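Local coordinates for phenylacetic acid degradation protein PaaI (Thermus thermophilus HB8, PDB 1WN3), which binds coenzyme A and probably hydrolyses acyl-CoA thioesters with a hotdog fold, at residues T93-V98 / T111-R116; G19-A24 / A52-T57. All blocks are in the same frame, centred on the assembly; numbering follows the deposited sequence.

Contact 1 of 2, residues T93-V98 / T111-R116. With HXC (hexanoyl-coenzyme A), chain J.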
loop_
_atom_site.group_PDB
_atom_site.type_symbol
_atom_site.label_atom_id
_atom_site.label_comp_id
_atom_site.label_asym_id
_atom_site.label_seq_id
_atom_site.Cartn_x
_atom_site.Cartn_y
_atom_site.Cartn_z
ATOM N N THR A 93 13.748 -2.066 10.824
ATOM C CA THR A 93 12.331 -2.016 10.484
ATOM C C THR A 93 11.645 -3.323 10.837
ATOM O O THR A 93 12.300 -4.329 11.107
ATOM C CB THR A 93 12.104 -1.755 8.970
ATOM O OG1 THR A 93 12.605 -2.862 8.214
ATOM C CG2 THR A 93 12.811 -0.483 8.523
ATOM N N ALA A 94 10.319 -3.301 10.839
ATOM C CA ALA A 94 9.544 -4.490 11.135
ATOM C C ALA A 94 8.191 -4.342 10.464
ATOM O O ALA A 94 7.675 -3.232 10.312
ATOM C CB ALA A 94 9.383 -4.663 12.641
ATOM N N THR A 95 7.615 -5.462 10.058
ATOM C CA THR A 95 6.332 -5.432 9.383
ATOM C C THR A 95 5.334 -6.351 10.070
ATOM O O THR A 95 5.678 -7.453 10.499
ATOM C CB THR A 95 6.515 -5.828 7.911
ATOM O OG1 THR A 95 7.429 -4.911 7.298
ATOM C CG2 THR A 95 5.190 -5.791 7.168
ATOM N N TYR A 96 4.094 -5.887 10.176
ATOM C CA TYR A 96 3.051 -6.657 10.831
ATOM C C TYR A 96 1.772 -6.757 10.024
ATOM O O TYR A 96 1.395 -5.827 9.307
ATOM C CB TYR A 96 2.717 -6.040 12.196
ATOM C CG TYR A 96 3.909 -5.927 13.113
ATOM C CD1 TYR A 96 4.901 -4.967 12.888
ATOM C CD2 TYR A 96 4.079 -6.816 14.170
ATOM C CE1 TYR A 96 6.031 -4.906 13.690
ATOM C CE2 TYR A 96 5.209 -6.765 14.982
ATOM C CZ TYR A 96 6.179 -5.813 14.736
ATOM O OH TYR A 96 7.307 -5.785 15.518
ATOM N N ARG A 97 1.112 -7.899 10.145
ATOM C CA ARG A 97 -0.167 -8.110 9.493
ATOM C C ARG A 97 -1.195 -8.028 10.608
ATOM O O ARG A 97 -1.016 -8.634 11.667
ATOM C CB ARG A 97 -0.254 -9.492 8.836
ATOM C CG ARG A 97 -1.700 -9.956 8.634
ATOM C CD ARG A 97 -1.838 -11.243 7.817
ATOM N NE ARG A 97 -1.040 -12.356 8.327
ATOM C CZ ARG A 97 0.110 -12.752 7.788
ATOM N NH1 ARG A 97 0.595 -12.122 6.722
ATOM N NH2 ARG A 97 0.768 -13.785 8.298
ATOM N N VAL A 98 -2.255 -7.261 10.386
ATOM C CA VAL A 98 -3.306 -7.148 11.381
ATOM C C VAL A 98 -4.646 -7.470 10.747
ATOM O O VAL A 98 -5.065 -6.820 9.784
ATOM C CB VAL A 98 -3.413 -5.736 11.982
ATOM C CG1 VAL A 98 -4.521 -5.720 13.029
ATOM C CG2 VAL A 98 -2.079 -5.311 12.590
ATOM N N THR A 111 -1.752 -3.964 6.834
ATOM C CA THR A 111 -0.349 -4.334 6.682
ATOM C C THR A 111 0.459 -3.101 7.059
ATOM O O THR A 111 0.233 -2.020 6.518
ATOM C CB THR A 111 -0.002 -4.709 5.234
ATOM O OG1 THR A 111 -0.978 -5.627 4.724
ATOM C CG2 THR A 111 1.380 -5.358 5.180
ATOM N N GLY A 112 1.393 -3.248 7.990
ATOM C CA GLY A 112 2.167 -2.090 8.385
ATOM C C GLY A 112 3.634 -2.342 8.654
ATOM O O GLY A 112 4.033 -3.424 9.094
ATOM N N THR A 113 4.438 -1.323 8.377
ATOM C CA THR A 113 5.865 -1.391 8.599
ATOM C C THR A 113 6.299 -0.238 9.500
ATOM O O THR A 113 5.886 0.905 9.304
ATOM C CB THR A 113 6.629 -1.319 7.269
ATOM O OG1 THR A 113 6.315 -2.475 6.481
ATOM C CG2 THR A 113 8.129 -1.266 7.515
ATOM N N VAL A 114 7.121 -0.546 10.497
ATOM C CA VAL A 114 7.609 0.472 11.411
ATOM C C VAL A 114 9.089 0.724 11.220
ATOM O O VAL A 114 9.810 -0.082 10.629
ATOM C CB VAL A 114 7.415 0.081 12.901
ATOM C CG1 VAL A 114 5.940 0.018 13.246
ATOM C CG2 VAL A 114 8.107 -1.254 13.188
ATOM N N PHE A 115 9.521 1.868 11.730
ATOM C CA PHE A 115 10.911 2.281 11.697
ATOM C C PHE A 115 11.311 2.140 13.168
ATOM O O PHE A 115 10.670 2.719 14.045
ATOM C CB PHE A 115 10.993 3.735 11.221
ATOM C CG PHE A 115 12.376 4.319 11.253
ATOM C CD1 PHE A 115 12.941 4.746 12.453
ATOM C CD2 PHE A 115 13.105 4.469 10.079
ATOM C CE1 PHE A 115 14.213 5.318 12.483
ATOM C CE2 PHE A 115 14.380 5.039 10.096
ATOM C CZ PHE A 115 14.935 5.466 11.302
ATOM N N ARG A 116 12.344 1.352 13.443
ATOM C CA ARG A 116 12.773 1.137 14.823
ATOM C C ARG A 116 13.802 2.163 15.281
ATOM O O ARG A 116 14.966 2.096 14.894
ATOM C CB ARG A 116 13.329 -0.283 14.972
ATOM C CG ARG A 116 12.326 -1.365 14.582
ATOM C CD ARG A 116 12.892 -2.756 14.793
ATOM N NE ARG A 116 13.214 -2.989 16.199
ATOM C CZ ARG A 116 13.914 -4.024 16.650
ATOM N NH1 ARG A 116 14.377 -4.939 15.809
ATOM N NH2 ARG A 116 14.146 -4.144 17.950
HETATM C C2 HXC J . 9.144 17.133 16.490
HETATM C C4 HXC J . 10.335 15.641 15.023
HETATM C C5 HXC J . 10.601 14.783 16.135
HETATM C C6 HXC J . 10.107 15.174 17.369
HETATM C C8 HXC J . 11.485 13.923 14.374
HETATM N N9 HXC J . 10.920 15.051 13.916
HETATM N N7 HXC J . 11.336 13.697 15.686
HETATM N N3 HXC J . 9.619 16.770 15.267
HETATM N N1 HXC J . 9.394 16.321 17.551
HETATM N N6 HXC J . 10.359 14.360 18.433
HETATM C "C1'" HXC J . 11.031 15.399 12.499
HETATM C "C2'" HXC J . 12.334 16.018 11.982
HETATM O "O2'" HXC J . 12.523 17.330 12.530
HETATM C "C3'" HXC J . 12.015 16.095 10.491
HETATM O "O3'" HXC J . 11.102 17.183 10.184
HETATM C "C4'" HXC J . 11.350 14.715 10.301
HETATM O "O4'" HXC J . 10.631 14.455 11.504
HETATM C "C5'" HXC J . 12.342 13.547 10.020
HETATM O "O5'" HXC J . 13.257 13.205 11.115
HETATM P P1 HXC J . 14.792 12.962 10.939
HETATM O O11 HXC J . 15.512 13.781 12.031
HETATM O O12 HXC J . 15.278 13.296 9.502
HETATM O O6 HXC J . 15.123 11.465 11.242
HETATM P P2 HXC J . 14.530 10.148 10.631
HETATM O O21 HXC J . 15.138 8.978 11.450
HETATM O O22 HXC J . 14.956 10.074 9.153
HETATM O O7 HXC J . 12.964 10.066 10.727
HETATM C CPB HXC J . 12.250 8.866 10.280
HETATM C CPA HXC J . 10.945 8.745 11.075
HETATM C CP7 HXC J . 10.195 10.054 10.738
HETATM C CP9 HXC J . 11.382 8.589 12.559
HETATM C CP8 HXC J . 10.203 7.471 10.629
HETATM O OP3 HXC J . 9.860 10.069 9.343
HETATM C CP6 HXC J . 8.943 10.345 11.559
HETATM O OP2 HXC J . 9.003 10.901 12.651
HETATM N NP2 HXC J . 7.802 9.940 10.967
HETATM C CP5 HXC J . 6.510 10.141 11.607
HETATM C CP4 HXC J . 6.064 8.944 12.435
HETATM C CP3 HXC J . 4.643 9.176 12.897
HETATM O OP1 HXC J . 4.268 10.267 13.321
HETATM N NP1 HXC J . 3.878 8.071 12.778
HETATM C CP2 HXC J . 2.460 7.880 13.108
HETATM C CP1 HXC J . 2.062 8.432 14.478
HETATM S S HXC J . 2.995 7.763 15.939
HETATM P P3 HXC J . 11.708 18.397 9.391
HETATM O O31 HXC J . 12.523 17.911 8.154
HETATM O O32 HXC J . 12.638 19.185 10.356
HETATM O O33 HXC J . 10.503 19.247 8.913
HETATM C CM1 HXC J . 3.458 6.043 15.823
HETATM C CM2 HXC J . 4.133 5.360 16.985
HETATM C CM3 HXC J . 3.163 4.334 17.597
HETATM O OM2 HXC J . 3.197 5.412 14.809
HETATM C CM4 HXC J . 1.998 5.009 18.340
HETATM C CM5 HXC J . 0.598 4.631 17.801
HETATM C CM6 HXC J . 0.187 5.355 16.535
#
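A94 and V114 form a hydrogen-bonded pair in the antiparallel β-hairpin 93-102/105-116, whose two strands lie within the curved sheet of the hotdog fold. The backbone fit is tightest in the middle. V114 N gives a short bond to A94 O (2.7 Å), and Y96 N reaches G112 O at the same length; both donors lie close to the carbonyl directions. Between them the non-hydrogen-bonded pair T95/T113 brings the strands to a CA-CA separation of 4.1 Å.

On the face of A94, Y96 and V114, which packs against helix 40-55, the chemistry is mainly apolar, although Y96 OH makes a weak hydrogen bond to E86 OE2. With V114 CG1 anti to the carbonyl carbon (chi1 -66°), CG2 rests 3.7 Å from A94 CB and reaches the edge of the Y96 ring at CE1. The carbonyl O of G112 lies at the ring's edge, near its plane.

The opposite face, bearing T93, T95, T113 and F115, turns toward other subunits and the ligand. F115 lays one ring face under the pantetheine carbon CPB of hexanoyl-CoA, which sits over the ring centre.

Toward the start of 93-98 the contact slackens and becomes partly exposed. The return bond A94 N to V114 O stretches to 3.3 Å and arrives tilted from the carbonyl plane. R116 follows T93 only through its aliphatic part, while its NH1 bonds S90 O. Back on the threonine face, T95 OG1 and T113 OG1 share a hydrogen bond of 2.8 Å, each hydroxyl lying anti to its own carbonyl carbon.

Contact 2 of 2, residues G19-A24 / A52-T57. With HXC (hexanoyl-coenzyme A), chain J.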
loop_
_atom_site.group_PDB
_atom_site.type_symbol
_atom_site.label_atom_id
_atom_site.label_comp_id
_atom_site.label_asym_id
_atom_site.label_seq_id
_atom_site.Cartn_x
_atom_site.Cartn_y
_atom_site.Cartn_z
ATOM N N GLY A 19 6.174 -9.150 19.796
ATOM C CA GLY A 19 5.754 -9.053 18.409
ATOM C C GLY A 19 4.286 -9.329 18.131
ATOM O O GLY A 19 3.923 -9.662 17.000
ATOM N N GLU A 20 3.427 -9.192 19.137
ATOM C CA GLU A 20 2.005 -9.437 18.917
ATOM C C GLU A 20 1.100 -8.741 19.918
ATOM O O GLU A 20 1.512 -8.429 21.036
ATOM C CB GLU A 20 1.712 -10.948 18.910
ATOM C CG GLU A 20 2.054 -11.684 20.191
ATOM C CD GLU A 20 1.780 -13.185 20.096
ATOM O OE1 GLU A 20 2.446 -13.868 19.280
ATOM O OE2 GLU A 20 0.900 -13.682 20.837
ATOM N N ALA A 21 -0.140 -8.501 19.500
ATOM C CA ALA A 21 -1.126 -7.840 20.344
ATOM C C ALA A 21 -2.540 -8.041 19.806
ATOM O O ALA A 21 -2.747 -8.190 18.601
ATOM C CB ALA A 21 -0.818 -6.354 20.429
ATOM N N VAL A 22 -3.509 -8.055 20.713
ATOM C CA VAL A 22 -4.905 -8.196 20.334
ATOM C C VAL A 22 -5.671 -7.051 20.981
ATOM O O VAL A 22 -5.629 -6.878 22.203
ATOM C CB VAL A 22 -5.500 -9.535 20.810
ATOM C CG1 VAL A 22 -6.959 -9.618 20.412
ATOM C CG2 VAL A 22 -4.733 -10.695 20.198
ATOM N N VAL A 23 -6.344 -6.259 20.155
ATOM C CA VAL A 23 -7.124 -5.124 20.627
ATOM C C VAL A 23 -8.586 -5.365 20.263
ATOM O O VAL A 23 -8.892 -5.867 19.177
ATOM C CB VAL A 23 -6.636 -3.803 19.972
ATOM C CG1 VAL A 23 -7.533 -2.636 20.393
ATOM C CG2 VAL A 23 -5.192 -3.532 20.379
ATOM N N ALA A 24 -9.487 -5.016 21.172
ATOM C CA ALA A 24 -10.909 -5.212 20.925
ATOM C C ALA A 24 -11.696 -3.931 21.124
ATOM O O ALA A 24 -11.286 -3.042 21.871
ATOM C CB ALA A 24 -11.452 -6.296 21.838
ATOM N N ALA A 52 0.729 -0.787 16.482
ATOM C CA ALA A 52 1.608 0.040 17.300
ATOM C C ALA A 52 2.056 -0.699 18.557
ATOM O O ALA A 52 3.229 -0.664 18.919
ATOM C CB ALA A 52 0.897 1.308 17.692
ATOM N N LEU A 53 1.112 -1.356 19.221
ATOM C CA LEU A 53 1.416 -2.094 20.434
ATOM C C LEU A 53 2.337 -3.280 20.157
ATOM O O LEU A 53 3.343 -3.468 20.845
ATOM C CB LEU A 53 0.120 -2.570 21.094
ATOM C CG LEU A 53 -0.715 -1.451 21.730
ATOM C CD1 LEU A 53 -2.085 -1.975 22.132
ATOM C CD2 LEU A 53 0.019 -0.899 22.944
ATOM N N ALA A 54 2.004 -4.068 19.142
ATOM C CA ALA A 54 2.818 -5.223 18.805
ATOM C C ALA A 54 4.256 -4.841 18.451
ATOM O O ALA A 54 5.197 -5.496 18.896
ATOM C CB ALA A 54 2.184 -5.999 17.656
ATOM N N SER A 55 4.427 -3.780 17.662
ATOM C CA SER A 55 5.768 -3.359 17.254
ATOM C C SER A 55 6.614 -2.796 18.396
ATOM O O SER A 55 7.830 -2.989 18.429
ATOM C CB SER A 55 5.694 -2.333 16.112
ATOM O OG SER A 55 5.011 -1.144 16.486
ATOM N N ASN A 56 5.981 -2.107 19.335
ATOM C CA ASN A 56 6.729 -1.535 20.439
ATOM C C ASN A 56 7.128 -2.521 21.529
ATOM O O ASN A 56 7.790 -2.141 22.488
ATOM C CB ASN A 56 5.970 -0.345 21.020
ATOM C CG ASN A 56 6.148 0.907 20.176
ATOM O OD1 ASN A 56 7.079 1.689 20.389
ATOM N ND2 ASN A 56 5.271 1.088 19.189
ATOM N N THR A 57 6.737 -3.784 21.382
ATOM C CA THR A 57 7.131 -4.798 22.358
ATOM C C THR A 57 8.608 -5.110 22.086
ATOM O O THR A 57 9.278 -5.753 22.892
ATOM C CB THR A 57 6.336 -6.105 22.193
ATOM O OG1 THR A 57 6.556 -6.632 20.876
ATOM C CG2 THR A 57 4.848 -5.868 22.408
HETATM C C2 HXC J . 9.144 17.133 16.490
HETATM C C4 HXC J . 10.335 15.641 15.023
HETATM C C5 HXC J . 10.601 14.783 16.135
HETATM C C6 HXC J . 10.107 15.174 17.369
HETATM C C8 HXC J . 11.485 13.923 14.374
HETATM N N9 HXC J . 10.920 15.051 13.916
HETATM N N7 HXC J . 11.336 13.697 15.686
HETATM N N3 HXC J . 9.619 16.770 15.267
HETATM N N1 HXC J . 9.394 16.321 17.551
HETATM N N6 HXC J . 10.359 14.360 18.433
HETATM C "C1'" HXC J . 11.031 15.399 12.499
HETATM C "C2'" HXC J . 12.334 16.018 11.982
HETATM O "O2'" HXC J . 12.523 17.330 12.530
HETATM C "C3'" HXC J . 12.015 16.095 10.491
HETATM O "O3'" HXC J . 11.102 17.183 10.184
HETATM C "C4'" HXC J . 11.350 14.715 10.301
HETATM O "O4'" HXC J . 10.631 14.455 11.504
HETATM C "C5'" HXC J . 12.342 13.547 10.020
HETATM O "O5'" HXC J . 13.257 13.205 11.115
HETATM P P1 HXC J . 14.792 12.962 10.939
HETATM O O11 HXC J . 15.512 13.781 12.031
HETATM O O12 HXC J . 15.278 13.296 9.502
HETATM O O6 HXC J . 15.123 11.465 11.242
HETATM P P2 HXC J . 14.530 10.148 10.631
HETATM O O21 HXC J . 15.138 8.978 11.450
HETATM O O22 HXC J . 14.956 10.074 9.153
HETATM O O7 HXC J . 12.964 10.066 10.727
HETATM C CPB HXC J . 12.250 8.866 10.280
HETATM C CPA HXC J . 10.945 8.745 11.075
HETATM C CP7 HXC J . 10.195 10.054 10.738
HETATM C CP9 HXC J . 11.382 8.589 12.559
HETATM C CP8 HXC J . 10.203 7.471 10.629
HETATM O OP3 HXC J . 9.860 10.069 9.343
HETATM C CP6 HXC J . 8.943 10.345 11.559
HETATM O OP2 HXC J . 9.003 10.901 12.651
HETATM N NP2 HXC J . 7.802 9.940 10.967
HETATM C CP5 HXC J . 6.510 10.141 11.607
HETATM C CP4 HXC J . 6.064 8.944 12.435
HETATM C CP3 HXC J . 4.643 9.176 12.897
HETATM O OP1 HXC J . 4.268 10.267 13.321
HETATM N NP1 HXC J . 3.878 8.071 12.778
HETATM C CP2 HXC J . 2.460 7.880 13.108
HETATM C CP1 HXC J . 2.062 8.432 14.478
HETATM S S HXC J . 2.995 7.763 15.939
HETATM P P3 HXC J . 11.708 18.397 9.391
HETATM O O31 HXC J . 12.523 17.911 8.154
HETATM O O32 HXC J . 12.638 19.185 10.356
HETATM O O33 HXC J . 10.503 19.247 8.913
HETATM C CM1 HXC J . 3.458 6.043 15.823
HETATM C CM2 HXC J . 4.133 5.360 16.985
HETATM C CM3 HXC J . 3.163 4.334 17.597
HETATM O OM2 HXC J . 3.197 5.412 14.809
HETATM C CM4 HXC J . 1.998 5.009 18.340
HETATM C CM5 HXC J . 0.598 4.631 17.801
HETATM C CM6 HXC J . 0.187 5.355 16.535
#
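T57 OG1 accepts the amide N-H of G19 in the one hydrogen bond that crosses between the turn residue just ahead of strand 20-26 and the C-terminal end of helix 40-55. The bond from G19 N to T57 OG1 measures 2.8 Å and is fairly straight, at 162° on the hydrogen. The same hydroxyl donates to A54 O (2.7 Å), so it relays between the turn before the strand and a carbonyl of the last helical turn; its rotation, with OG1 between backbone N and carbonyl carbon (chi1 60°), sets it facing both. With a valine in its place, G19 N would probably lose its acceptor and A54 O a donor, and the turn would be less firmly tied to the helix end.

Within 52-57 another carbonyl is gripped from two sides: A52 O takes N56 ND2 at 2.7 Å and N56 N, the two coming from opposite faces of its plane. A52 O lies in the plane of the asparagine amide, which fixes its rotation, and OD1 bonds A61 N and NE2 of H35 of the fourth subunit.

The remaining contacts are apolar, made by alanines together with V23 and L53. A54 CB presses on the backbone of E20, 3.7 Å from E20 CA. A21 CB touches both L53 CB (4.0 Å) and A54 CB (4.1 Å). V23 CG2 meets L53 CD1 at 3.9 Å, the two side chains crossing at about a right angle. Away from the strand, A52 CB touches CM5 of the hexanoyl tail.

As in the hotdog fold, the sheet wraps round this helix: L53 also packs on V13 of strand 12-17, A54 on A84 of strand 79-89 and Y96 of strand 93-102, and V23 on L46 and A50 earlier in the helix.

Contact 1 pairs two adjacent strands within one sheet, mostly buried and carried by backbone hydrogen bonds; contact 2 joins strand to helix, is only partly buried, and relies on alanines together with V23 and L53 plus a single crossing hydrogen bond. Both draw on the same six-stranded sheet, and contact 2 alone adds helix 40-55. They meet directly: Y96 OH of contact 1 packs 3.4 Å from S55 CA, while V114 CG1 touches S55 OG. Hexanoyl-CoA links them as well, but at different parts of the molecule, contact 1 at the pantetheine and diphosphate, contact 2 at the acyl end.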